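Local coordinates for protein 2-dehydro-3-deoxy-D-arabinonate dehydratase (PDB 2Q18) that catalyses the dehydration of 2-dehydro-3-deoxy-D-arabinonate to 2,5-dioxopentanoate in a pentose oxidation pathway, as a metal-dependent homotetramer of the FAH family, at residues A16-D19 with N20-I24; D52-S55 with L56-F60. All blocks are in the same frame, centred on the assembly; numbering follows the deposited sequence.

Contact 1 of 2, residues A16-D19 with N20-I24; sequences AILD and NSTII
A16 and I24 face each other as an antiparallel hydrogen-bonded pair, with A16 N bound to I24 O and I24 N to A16 O, each at 2.8 Å. I17 and I23 follow as a non-hydrogen-bonded pair, their CA atoms 4.5 Å apart, and beyond them L18 N donates to T22 O in a straight bond of 2.9 Å. The chain reverses in a type I turn from L18 to S21, closed by a bond from S21 N to L18 O. This is the closed end of the beta hairpin formed by strands 11-17 and 23-26. Within the turn, N20 OD1 is gripped twice by T22, by its backbone N in an Asx turn and by OG1 at 2.7 Å. CG, set between the backbone N and the carbonyl carbon of N20 (chi1 60°), carries OD1 forward to T22. A valine in place of T22 would lose the hydroxyl and would probably leave the N20 amide held by one bond and freer to turn. L18 lays CD2 against T22 OG1, 3.4 Å away, and also against I24 CD1. Across the non-hydrogen-bonded pair, I17 CB packs on I23 CG1 at 4.1 Å, and both isoleucines continue onto Y53 of helix 53-59.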
loop_
_atom_site.group_PDB
_atom_site.type_symbol
_atom_site.label_atom_id
_atom_site.label_comp_id
_atom_site.label_asym_id
_atom_site.label_seq_id
_atom_site.Cartn_x
_atom_site.Cartn_y
_atom_site.Cartn_z
ATOM N N ALA A 16 13.087 -11.076 -19.412
ATOM C CA ALA A 16 13.343 -10.669 -20.782
ATOM C C ALA A 16 14.370 -11.614 -21.391
ATOM O O ALA A 16 15.397 -11.904 -20.771
ATOM C CB ALA A 16 13.850 -9.247 -20.823
ATOM N N ILE A 17 14.083 -12.109 -22.590
ATOM C CA ILE A 17 15.087 -12.856 -23.344
ATOM C C ILE A 17 15.702 -11.955 -24.411
ATOM O O ILE A 17 14.994 -11.315 -25.189
ATOM C CB ILE A 17 14.567 -14.223 -23.914
ATOM C CG1 ILE A 17 15.636 -14.874 -24.809
ATOM C CG2 ILE A 17 13.245 -14.066 -24.658
ATOM C CD1 ILE A 17 15.580 -16.398 -24.868
ATOM N N LEU A 18 17.030 -11.887 -24.399
ATOM C CA LEU A 18 17.793 -11.103 -25.362
ATOM C C LEU A 18 18.095 -11.934 -26.609
ATOM O O LEU A 18 17.957 -13.162 -26.593
ATOM C CB LEU A 18 19.085 -10.599 -24.715
ATOM C CG LEU A 18 19.073 -9.292 -23.907
ATOM C CD1 LEU A 18 17.788 -9.052 -23.100
ATOM C CD2 LEU A 18 20.294 -9.236 -23.001
ATOM N N ASP A 19 18.501 -11.263 -27.686
ATOM C CA ASP A 19 18.776 -11.926 -28.968
ATOM C C ASP A 19 19.817 -13.047 -28.869
ATOM O O ASP A 19 19.717 -14.050 -29.583
ATOM C CB ASP A 19 19.189 -10.900 -30.031
ATOM C CG ASP A 19 18.013 -10.080 -30.546
ATOM O OD1 ASP A 19 17.032 -10.682 -31.038
ATOM O OD2 ASP A 19 18.074 -8.833 -30.471
ATOM N N ASN A 20 20.799 -12.884 -27.981
ATOM C CA ASN A 20 21.806 -13.927 -27.743
ATOM C C ASN A 20 21.329 -15.051 -26.806
ATOM O O ASN A 20 22.136 -15.854 -26.323
ATOM C CB ASN A 20 23.124 -13.316 -27.245
ATOM C CG ASN A 20 22.969 -12.552 -25.938
ATOM O OD1 ASN A 20 21.941 -12.636 -25.265
ATOM N ND2 ASN A 20 24.000 -11.795 -25.576
ATOM N N SER A 21 20.019 -15.086 -26.554
ATOM C CA SER A 21 19.368 -16.123 -25.741
ATOM C C SER A 21 19.608 -16.018 -24.225
ATOM O O SER A 21 19.162 -16.883 -23.465
ATOM C CB SER A 21 19.713 -17.531 -26.254
ATOM O OG SER A 21 19.352 -17.669 -27.619
ATOM N N THR A 22 20.301 -14.967 -23.787
ATOM C CA THR A 22 20.459 -14.712 -22.354
ATOM C C THR A 22 19.151 -14.174 -21.769
ATOM O O THR A 22 18.469 -13.347 -22.388
ATOM C CB THR A 22 21.618 -13.736 -22.037
ATOM O OG1 THR A 22 21.373 -12.474 -22.664
ATOM C CG2 THR A 22 22.958 -14.292 -22.525
ATOM N N ILE A 23 18.806 -14.657 -20.580
ATOM C CA ILE A 23 17.561 -14.277 -19.922
ATOM C C ILE A 23 17.828 -13.391 -18.707
ATOM O O ILE A 23 18.658 -13.721 -17.852
ATOM C CB ILE A 23 16.722 -15.522 -19.548
ATOM C CG1 ILE A 23 16.339 -16.283 -20.824
ATOM C CG2 ILE A 23 15.467 -15.133 -18.754
ATOM C CD1 ILE A 23 15.826 -17.657 -20.584
ATOM N N ILE A 24 17.123 -12.262 -18.656
ATOM C CA ILE A 24 17.237 -11.300 -17.566
ATOM C C ILE A 24 15.959 -11.276 -16.721
ATOM O O ILE A 24 14.854 -11.150 -17.254
ATOM C CB ILE A 24 17.541 -9.873 -18.102
ATOM C CG1 ILE A 24 18.827 -9.879 -18.939
ATOM C CG2 ILE A 24 17.649 -8.859 -16.950
ATOM C CD1 ILE A 24 19.152 -8.540 -19.587
#

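Contact 2 of 2, residues D52-S55 with L56-F60; sequences DYQS and LLKSF
L56 N donates to D52 O at 2.9 Å, L57 N to Y53 O and S59 N to S55 O, the i to i+4 ladder of a short alpha helix, in which the link from K58 N to Q54 O is longer at 3.3 Å. D52 is the N-cap of helix 53-59. Its carboxylate spans the first turn, with OD1 accepting from S55 N at 3.3 Å and OD2 from S55 OG at 2.7 Å, both donors lying above the carboxylate plane. Held by two bonds at the amino end of the helix, this carboxylate probably also interacts favourably with the helix dipole. On another flank L57 leans over the ring of Y53 in a CH-pi contact: CD1 sits 4.0 Å from the ring centroid, 26° off the normal and displaced toward the phenol end, with CZ its closest ring atom. CG anti to the backbone N (chi1 167°) sets the Y53 ring out from the helix on the flank where L57 lies. Q54 reaches the same methyl from its own side, bent at chi2 (-61°) to bring NE2 near L57 CD1. Y53 also meets F4, while L56 packs on F4 and V6 of strand 2-8, so the helix covers the N-terminal strands. At the far end F60 leaves helical geometry with positive phi, yet its N still bonds to L56 O at 2.8 Å.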
loop_
_atom_site.group_PDB
_atom_site.type_symbol
_atom_site.label_atom_id
_atom_site.label_comp_id
_atom_site.label_asym_id
_atom_site.label_seq_id
_atom_site.Cartn_x
_atom_site.Cartn_y
_atom_site.Cartn_z
ATOM N N ASP A 52 14.005 -22.038 -18.161
ATOM C CA ASP A 52 13.973 -22.685 -19.461
ATOM C C ASP A 52 12.826 -22.119 -20.295
ATOM O O ASP A 52 11.714 -22.650 -20.294
ATOM C CB ASP A 52 13.859 -24.205 -19.293
ATOM C CG ASP A 52 14.126 -24.969 -20.587
ATOM O OD1 ASP A 52 14.165 -24.356 -21.680
ATOM O OD2 ASP A 52 14.281 -26.204 -20.505
ATOM N N TYR A 53 13.125 -21.032 -21.002
ATOM C CA TYR A 53 12.151 -20.307 -21.818
ATOM C C TYR A 53 11.489 -21.190 -22.886
ATOM O O TYR A 53 10.261 -21.193 -23.020
ATOM C CB TYR A 53 12.827 -19.084 -22.446
ATOM C CG TYR A 53 12.056 -18.395 -23.554
ATOM C CD1 TYR A 53 10.870 -17.699 -23.287
ATOM C CD2 TYR A 53 12.530 -18.413 -24.868
ATOM C CE1 TYR A 53 10.171 -17.054 -24.308
ATOM C CE2 TYR A 53 11.843 -17.769 -25.894
ATOM C CZ TYR A 53 10.666 -17.090 -25.606
ATOM O OH TYR A 53 9.985 -16.457 -26.622
ATOM N N GLN A 54 12.301 -21.947 -23.624
ATOM C CA GLN A 54 11.780 -22.846 -24.662
ATOM C C GLN A 54 10.832 -23.899 -24.097
ATOM O O GLN A 54 9.805 -24.185 -24.706
ATOM C CB GLN A 54 12.910 -23.505 -25.463
ATOM C CG GLN A 54 13.730 -22.538 -26.329
ATOM C CD GLN A 54 12.912 -21.817 -27.405
ATOM O OE1 GLN A 54 13.256 -20.706 -27.807
ATOM N NE2 GLN A 54 11.838 -22.450 -27.877
ATOM N N SER A 55 11.164 -24.453 -22.929
ATOM C CA SER A 55 10.276 -25.398 -22.245
ATOM C C SER A 55 8.978 -24.754 -21.779
ATOM O O SER A 55 7.915 -25.367 -21.885
ATOM C CB SER A 55 10.965 -26.061 -21.053
ATOM O OG SER A 55 11.918 -27.012 -21.481
ATOM N N LEU A 56 9.068 -23.532 -21.248
ATOM C CA LEU A 56 7.876 -22.778 -20.838
ATOM C C LEU A 56 6.922 -22.566 -22.006
ATOM O O LEU A 56 5.713 -22.698 -21.847
ATOM C CB LEU A 56 8.246 -21.421 -20.219
ATOM C CG LEU A 56 8.680 -21.365 -18.753
ATOM C CD1 LEU A 56 9.105 -19.940 -18.398
ATOM C CD2 LEU A 56 7.574 -21.844 -17.812
ATOM N N LEU A 57 7.471 -22.237 -23.170
ATOM C CA LEU A 57 6.676 -22.080 -24.390
ATOM C C LEU A 57 5.908 -23.354 -24.749
ATOM O O LEU A 57 4.734 -23.290 -25.123
ATOM C CB LEU A 57 7.561 -21.661 -25.569
ATOM C CG LEU A 57 8.260 -20.297 -25.545
ATOM C CD1 LEU A 57 9.108 -20.132 -26.792
ATOM C CD2 LEU A 57 7.263 -19.142 -25.411
ATOM N N LYS A 58 6.569 -24.504 -24.612
ATOM C CA LYS A 58 5.993 -25.791 -25.020
ATOM C C LYS A 58 5.120 -26.425 -23.945
ATOM O O LYS A 58 4.041 -26.940 -24.241
ATOM C CB LYS A 58 7.101 -26.770 -25.427
ATOM C CG LYS A 58 7.807 -26.402 -26.720
ATOM C CD LYS A 58 9.156 -27.103 -26.836
ATOM C CE LYS A 58 9.947 -26.551 -28.018
ATOM N NZ LYS A 58 11.399 -26.903 -27.965
ATOM N N SER A 59 5.593 -26.385 -22.703
ATOM C CA SER A 59 4.944 -27.090 -21.600
ATOM C C SER A 59 4.159 -26.194 -20.631
ATOM O O SER A 59 3.473 -26.704 -19.739
ATOM C CB SER A 59 5.975 -27.926 -20.837
ATOM O OG SER A 59 6.636 -28.824 -21.712
ATOM N N PHE A 60 4.268 -24.872 -20.811
ATOM C CA PHE A 60 3.489 -23.862 -20.055
ATOM C C PHE A 60 3.907 -23.702 -18.588
ATOM O O PHE A 60 4.068 -22.576 -18.097
ATOM C CB PHE A 60 1.967 -24.093 -20.136
ATOM C CG PHE A 60 1.433 -24.305 -21.538
ATOM C CD1 PHE A 60 2.106 -23.814 -22.656
ATOM C CD2 PHE A 60 0.229 -24.970 -21.726
ATOM C CE1 PHE A 60 1.599 -24.012 -23.936
ATOM C CE2 PHE A 60 -0.289 -25.164 -23.007
ATOM C CZ PHE A 60 0.398 -24.686 -24.109
#

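Both contacts are local and lie in series near the N terminus, neither enclosing nor crossing the other. Contact 1 closes the tight loop between strands 11-17 and 23-26; the chain then passes through helix 30-40 and strand 45-49, which pairs with strand 23-26, before contact 2 winds the single helix 53-59. Their centres are 14 Å apart, but they touch directly: I17 CD1 lies 3.7 Å from Y53 CD2, and I23 CD1 lies 3.8 Å from Y53 CB. Y53 thus joins the hairpin to the helix, and its contact with V193, like that of L57 with P192, carries the packing on to strand 188-195. Both contacts lie away from the magnesium and substrate sites.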